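Thin, isoform D (Drosophila melanogaster, PDB 6XG7) probably transfers ubiquitin to other proteins as a zinc-binding RING-finger protein, this C-terminal NHL-repeat beta-propeller probably serving protein-protein interaction. Local coordinates at residues A[29-32]-A[33-36]; A[202-206]-A[207-211]. All coordinates share one frame; numbering follows the deposited sequence. Where two conformers were deposited one is given.

Contact 1 (A[29-32]-A[33-36]); sequences RQQL and FQLG
Gln31 and Gln34 meet through their amide ends: Gln31 NE2 donates to Gln34 OE1 at 2.9 Å, and the bond is nearly straight, with 164° at the hydrogen. The acceptor lies almost in the amide plane of Gln31, whereas the donor is tilted a little from the carbonyl plane of Gln34, and the two amide planes are 36° apart. In both residues CG is set between the backbone N and carbonyl carbon, and beyond it both chains run extended, which brings their ends together on the side of the backbone away from the Phe33 ring. NE2 of Gln31 also packs on the stem of its partner, 3.5 Å from Gln34 CB.

This is the tight half. Gln31 is buried, and its OE1 accepts from Ser278 N and Gln305 NE2, so in this conformer bonds at both ends of the amide fix its rotation; a second conformer was deposited for the residue. Gln34 is more exposed, with a weak second bond from Arg303 NH1 to its OE1.

The backbone's other side is looser. There Leu32 and Phe33, neighbours in sequence, lean the same general way, and Leu32 CB touches the ring at Phe33 CD2 at 3.9 Å, with Leu32 itself exposed. They share a side because both face Val306, making a classic beta bulge just where the loop becomes a strand.

Helix 21-26 and this loop lead into strand 33-36, which pairs antiparallel with strand 303-306. The N-terminal strand thereby becomes the outer edge of the blade whose other strands, 279-288, 294-298 and 303-306, come from the C-terminal end: the "Velcro" closure of a beta-propeller.

Contact 2 (A[202-206]-A[207-211]); sequences VSDSN and NHRIQ
Asp204 OD2 is gripped by three N-H groups from two side chains of the returning strand and its turn. Asn207 ND2 gives an almost straight bond of 2.8 Å to OD2 (172° at the hydrogen), arriving on the syn side but well out of the carboxylate plane, from an amide set nearly perpendicular to it. Arg209 comes side-on: its NE reaches OD2 on the anti side, also out of that plane, at 2.8 Å, and its NH2 reaches the same oxygen at 3.1 Å, completing a salt bridge. With CG anti to the backbone N (chi1 -174°), Asp204 runs alongside the extended Arg209 chain and points the same way. Asp204 OD1 accepts from Glu187 N, while Gly182 O takes a further bond from Arg209 NH2, Gly180 O one from Asn207 ND2, and Asn207 OD1 accepts from Arg181 NE. An alanine in place of Asp204 would probably leave the Arg209 charge without its mate, and Glu187 N and Asn207 ND2 each short of one partner.

The cluster sits in the hairpin of strands 199-204 and 209-214, within an NHL repeat whose Asp...Asn-His-Arg pattern recurs, with small variations, in the other blades of the propeller. Val202 and Gln211 form a hydrogen-bonded pair, as do Asp204 and Arg209, and a G1 bulge puts both His208 and Arg209 opposite Asp204. In the 3-10 turn, Asn207 N bonds to Asp204 O at 3.0 Å and His208 N to Ser205 O at 3.0 Å. Asn206 O lies over one face of the imidazole, whose ND1 accepts from Phe235 N; the two rings meet edge-to-face. On the sheet face away from the carboxylate, Ile210 CD1 touches Ser203 CB at 4.1 Å, and both side chains pack on Val239 of the next blade.

Overall arrangement
Contacts 1 and 2 follow each other along the chain and lie in separate parts of the propeller: their centres are 26 Å apart and their nearest atoms about 20 Å, so they do not touch. Contact 1 lies farther out, about 18 Å from the centre of the chain against about 13 Å for contact 2, and is only partly buried where contact 2 is buried. They also join different parts of the ring. Residues 29-36 join the two ends of the chain in one blade, whereas residues 202-211 turn a hairpin inside another blade and touch the blade that follows. Neither contact includes a ligand or metal.

Contact 1 (A[29-32]-A[33-36])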
ATOM      1  N   ARG A  29      17.261  -8.386  -6.705  1.00 15.72           N
ATOM      2  CA  ARG A  29      18.295  -7.448  -6.274  1.00 17.66           C
ATOM      3  C   ARG A  29      18.417  -6.307  -7.276  1.00 18.38           C
ATOM      4  O   ARG A  29      18.365  -5.132  -6.904  1.00 19.41           O
ATOM      5  CB  ARG A  29      19.645  -8.160  -6.129  1.00 22.84           C
ATOM      6  CG  ARG A  29      20.767  -7.288  -5.537  1.00 25.76           C
ATOM      7  CD  ARG A  29      22.004  -8.119  -5.180  1.00 28.08           C
ATOM      8  N   GLN A  30      18.583  -6.647  -8.550  1.00 19.18           N
ATOM      9  CA  GLN A  30      18.830  -5.666  -9.597  1.00 20.69           C
ATOM     10  C   GLN A  30      17.502  -5.154 -10.141  1.00 16.26           C
ATOM     11  O   GLN A  30      16.644  -5.948 -10.534  1.00 17.07           O
ATOM     12  CB  GLN A  30      19.626  -6.351 -10.711  1.00 26.94           C
ATOM     13  CG  GLN A  30      19.620  -5.646 -12.073  1.00 33.38           C
ATOM     14  CD  GLN A  30      20.456  -4.380 -12.084  1.00 38.24           C
ATOM     15  OE1 GLN A  30      19.928  -3.265 -11.973  1.00 39.99           O
ATOM     16  NE2 GLN A  30      21.765  -4.545 -12.234  1.00 41.24           N
ATOM     17  N   GLN A  31      17.324  -3.835 -10.190  1.00 16.79           N
ATOM     18  CA  GLN A  31      16.075  -3.336 -10.749  0.58 16.19           C
ATOM     19  C   GLN A  31      16.007  -3.625 -12.248  1.00 15.56           C
ATOM     20  O   GLN A  31      17.016  -3.611 -12.966  1.00 17.77           O
ATOM     21  CB  GLN A  31      15.807  -1.859 -10.403  0.58 18.39           C
ATOM     22  CG  GLN A  31      16.517  -0.837 -11.240  0.58 19.17           C
ATOM     23  CD  GLN A  31      16.419   0.579 -10.673  0.58 16.41           C
ATOM     24  OE1 GLN A  31      16.502   0.806  -9.459  0.58 15.35           O
ATOM     25  NE2 GLN A  31      16.239   1.535 -11.557  0.58 16.26           N
ATOM     26  N   LEU A  32      14.799  -3.938 -12.698  1.00 14.33           N
ATOM     27  CA  LEU A  32      14.536  -4.131 -14.115  1.00 15.51           C
ATOM     28  C   LEU A  32      14.462  -2.783 -14.801  1.00 15.19           C
ATOM     29  O   LEU A  32      15.122  -2.560 -15.816  1.00 15.45           O
ATOM     30  CB  LEU A  32      13.211  -4.858 -14.293  1.00 17.96           C
ATOM     31  CG  LEU A  32      13.110  -6.304 -13.826  1.00 20.51           C
ATOM     32  CD1 LEU A  32      11.653  -6.751 -13.896  1.00 23.09           C
ATOM     33  CD2 LEU A  32      13.975  -7.200 -14.685  1.00 22.02           C
ATOM     34  N   PHE A  33      13.665  -1.872 -14.240  1.00 13.58           N
ATOM     35  CA  PHE A  33      13.515  -0.529 -14.777  1.00 13.46           C
ATOM     36  C   PHE A  33      12.955   0.355 -13.672  1.00 11.93           C
ATOM     37  O   PHE A  33      12.564  -0.117 -12.604  1.00 11.95           O
ATOM     38  CB  PHE A  33      12.641  -0.501 -16.041  1.00 15.62           C
ATOM     39  CG  PHE A  33      11.219  -0.969 -15.838  1.00 15.26           C
ATOM     40  CD1 PHE A  33      10.222  -0.089 -15.445  1.00 14.29           C
ATOM     41  CD2 PHE A  33      10.874  -2.286 -16.097  1.00 16.60           C
ATOM     42  CE1 PHE A  33       8.906  -0.528 -15.298  1.00 14.84           C
ATOM     43  CE2 PHE A  33       9.576  -2.733 -15.943  1.00 17.42           C
ATOM     44  CZ  PHE A  33       8.583  -1.852 -15.543  1.00 15.75           C
ATOM     45  N   GLN A  34      12.894   1.645 -13.953  1.00 13.63           N
ATOM     46  CA  GLN A  34      12.254   2.596 -13.064  1.00 13.80           C
ATOM     47  C   GLN A  34      11.454   3.582 -13.897  1.00 14.81           C
ATOM     48  O   GLN A  34      11.602   3.664 -15.122  1.00 16.03           O
ATOM     49  CB  GLN A  34      13.278   3.330 -12.202  1.00 15.19           C
ATOM     50  CG  GLN A  34      14.249   4.219 -12.960  1.00 17.39           C
ATOM     51  CD  GLN A  34      15.150   4.948 -11.991  1.00 20.90           C
ATOM     52  OE1 GLN A  34      15.748   4.336 -11.118  1.00 22.51           O
ATOM     53  NE2 GLN A  34      15.198   6.255 -12.098  1.00 24.98           N
ATOM     54  N   LEU A  35      10.591   4.323 -13.215  1.00 14.26           N
ATOM     55  CA  LEU A  35       9.807   5.370 -13.855  1.00 15.96           C
ATOM     56  C   LEU A  35       9.623   6.498 -12.859  1.00 14.26           C
ATOM     57  O   LEU A  35       9.746   6.309 -11.649  1.00 13.96           O
ATOM     58  CB  LEU A  35       8.456   4.862 -14.360  1.00 18.03           C
ATOM     59  CG  LEU A  35       7.577   4.135 -13.341  1.00 17.10           C
ATOM     60  CD1 LEU A  35       6.111   4.159 -13.681  1.00 19.53           C
ATOM     61  CD2 LEU A  35       7.980   2.679 -13.209  1.00 17.23           C
ATOM     62  N   GLY A  36       9.325   7.680 -13.388  1.00 16.35           N
ATOM     63  CA  GLY A  36       9.103   8.845 -12.561  1.00 16.50           C
ATOM     64  C   GLY A  36      10.130   9.947 -12.736  1.00 17.18           C
ATOM     65  O   GLY A  36      10.521  10.280 -13.862  1.00 18.83           O
TER

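Contact 2 (A[202-206]-A[207-211])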
ATOM      1  N   VAL A 202      -1.066  -5.833   8.311  1.00 11.39           N
ATOM      2  CA  VAL A 202      -1.005  -4.402   8.600  1.00 11.74           C
ATOM      3  C   VAL A 202       0.418  -4.011   8.974  1.00 10.64           C
ATOM      4  O   VAL A 202       1.026  -4.636   9.851  1.00 11.10           O
ATOM      5  CB  VAL A 202      -1.975  -4.027   9.738  1.00 12.14           C
ATOM      6  CG1 VAL A 202      -1.888  -2.525  10.041  1.00 13.50           C
ATOM      7  CG2 VAL A 202      -3.403  -4.465   9.392  1.00 14.18           C
ATOM      8  N   SER A 203       0.950  -2.975   8.323  1.00 10.79           N
ATOM      9  CA  SER A 203       2.246  -2.438   8.740  0.63 10.97           C
ATOM     10  C   SER A 203       2.010  -1.491   9.907  1.00 11.75           C
ATOM     11  O   SER A 203       1.418  -0.418   9.761  1.00 13.37           O
ATOM     12  CB  SER A 203       3.027  -1.757   7.621  0.63 13.13           C
ATOM     13  OG  SER A 203       2.322  -0.665   7.072  0.63 11.49           O
ATOM     14  N   ASP A 204       2.465  -1.914  11.079  1.00 12.44           N
ATOM     15  CA  ASP A 204       2.239  -1.220  12.339  1.00 12.36           C
ATOM     16  C   ASP A 204       3.478  -0.370  12.593  1.00 12.00           C
ATOM     17  O   ASP A 204       4.366  -0.725  13.365  1.00 12.93           O
ATOM     18  CB  ASP A 204       2.000  -2.264  13.421  1.00 13.10           C
ATOM     19  CG  ASP A 204       1.616  -1.657  14.752  1.00 12.96           C
ATOM     20  OD1 ASP A 204       1.381  -0.429  14.793  1.00 14.05           O
ATOM     21  OD2 ASP A 204       1.566  -2.411  15.756  1.00 14.99           O
ATOM     22  N   SER A 205       3.535   0.771  11.895  1.00 11.54           N
ATOM     23  CA  SER A 205       4.812   1.432  11.636  1.00 12.79           C
ATOM     24  C   SER A 205       5.565   1.791  12.911  1.00 12.57           C
ATOM     25  O   SER A 205       6.760   1.500  13.030  1.00 12.70           O
ATOM     26  CB  SER A 205       4.593   2.654  10.756  1.00 13.97           C
ATOM     27  OG  SER A 205       3.900   2.260   9.587  1.00 16.67           O
ATOM     28  N   ASN A 206       4.906   2.447  13.865  1.00 12.66           N
ATOM     29  CA  ASN A 206       5.637   2.940  15.028  1.00 13.30           C
ATOM     30  C   ASN A 206       5.899   1.847  16.051  1.00 13.91           C
ATOM     31  O   ASN A 206       6.600   2.106  17.036  1.00 13.96           O
ATOM     32  CB  ASN A 206       4.929   4.139  15.673  1.00 13.72           C
ATOM     33  CG  ASN A 206       5.258   5.450  14.985  1.00 16.66           C
ATOM     34  OD1 ASN A 206       5.826   5.479  13.896  1.00 19.07           O
ATOM     35  ND2 ASN A 206       4.928   6.543  15.642  1.00 18.12           N
ATOM     36  N   ASN A 207       5.374   0.644  15.840  1.00 12.82           N
ATOM     37  CA  ASN A 207       5.777  -0.529  16.600  1.00 13.42           C
ATOM     38  C   ASN A 207       6.762  -1.417  15.842  1.00 13.14           C
ATOM     39  O   ASN A 207       7.100  -2.508  16.320  1.00 13.59           O
ATOM     40  CB  ASN A 207       4.545  -1.324  16.998  1.00 13.03           C
ATOM     41  CG  ASN A 207       3.696  -0.607  18.022  1.00 13.29           C
ATOM     42  OD1 ASN A 207       4.207   0.108  18.899  1.00 15.11           O
ATOM     43  ND2 ASN A 207       2.389  -0.789  17.919  1.00 13.89           N
ATOM     44  N   HIS A 208       7.230  -0.983  14.672  1.00 11.82           N
ATOM     45  CA  HIS A 208       8.299  -1.674  13.948  1.00 11.87           C
ATOM     46  C   HIS A 208       7.962  -3.139  13.700  1.00 11.62           C
ATOM     47  O   HIS A 208       8.811  -4.026  13.811  1.00 12.95           O
ATOM     48  CB  HIS A 208       9.636  -1.518  14.677  1.00 14.54           C
ATOM     49  CG  HIS A 208       9.941  -0.106  15.020  1.00 14.30           C
ATOM     50  ND1 HIS A 208      10.159   0.859  14.060  1.00 14.61           N
ATOM     51  CD2 HIS A 208      10.059   0.514  16.217  1.00 14.46           C
ATOM     52  CE1 HIS A 208      10.392   2.015  14.651  1.00 15.64           C
ATOM     53  NE2 HIS A 208      10.341   1.832  15.959  1.00 15.24           N
ATOM     54  N   ARG A 209       6.715  -3.396  13.327  1.00 11.43           N
ATOM     55  CA  ARG A 209       6.265  -4.764  13.152  1.00 11.23           C
ATOM     56  C   ARG A 209       5.126  -4.807  12.145  1.00 11.44           C
ATOM     57  O   ARG A 209       4.491  -3.795  11.841  1.00 11.80           O
ATOM     58  CB  ARG A 209       5.821  -5.385  14.490  1.00 12.95           C
ATOM     59  CG  ARG A 209       4.559  -4.737  15.059  1.00 13.03           C
ATOM     60  CD  ARG A 209       4.236  -5.175  16.459  1.00 15.35           C
ATOM     61  NE  ARG A 209       3.010  -4.523  16.909  1.00 15.95           N
ATOM     62  CZ  ARG A 209       2.483  -4.690  18.113  1.00 17.30           C
ATOM     63  NH1 ARG A 209       3.050  -5.510  18.978  1.00 20.00           N
ATOM     64  NH2 ARG A 209       1.384  -4.048  18.441  1.00 17.07           N
ATOM     65  N   ILE A 210       4.894  -6.001  11.619  1.00 12.30           N
ATOM     66  CA  ILE A 210       3.691  -6.317  10.862  1.00 12.08           C
ATOM     67  C   ILE A 210       2.769  -7.104  11.785  1.00 11.86           C
ATOM     68  O   ILE A 210       3.205  -8.025  12.488  1.00 14.14           O
ATOM     69  CB  ILE A 210       4.021  -7.099   9.583  1.00 13.83           C
ATOM     70  CG1 ILE A 210       4.196  -6.141   8.384  1.00 17.40           C
ATOM     71  CG2 ILE A 210       2.878  -8.009   9.189  1.00 17.65           C
ATOM     72  CD1 ILE A 210       5.238  -5.100   8.524  1.00 17.29           C
ATOM     73  N   GLN A 211       1.500  -6.742  11.803  1.00 12.05           N
ATOM     74  CA  GLN A 211       0.509  -7.471  12.577  1.00 14.21           C
ATOM     75  C   GLN A 211      -0.486  -8.096  11.620  1.00 13.05           C
ATOM     76  O   GLN A 211      -0.950  -7.444  10.682  1.00 13.11           O
ATOM     77  CB  GLN A 211      -0.194  -6.585  13.600  1.00 18.64           C
ATOM     78  CG  GLN A 211       0.656  -6.311  14.824  1.00 25.74           C
ATOM     79  CD  GLN A 211      -0.175  -6.119  16.065  1.00 30.78           C
ATOM     80  OE1 GLN A 211      -0.859  -5.115  16.202  1.00 34.41           O
ATOM     81  NE2 GLN A 211      -0.132  -7.084  16.968  1.00 31.86           N
TER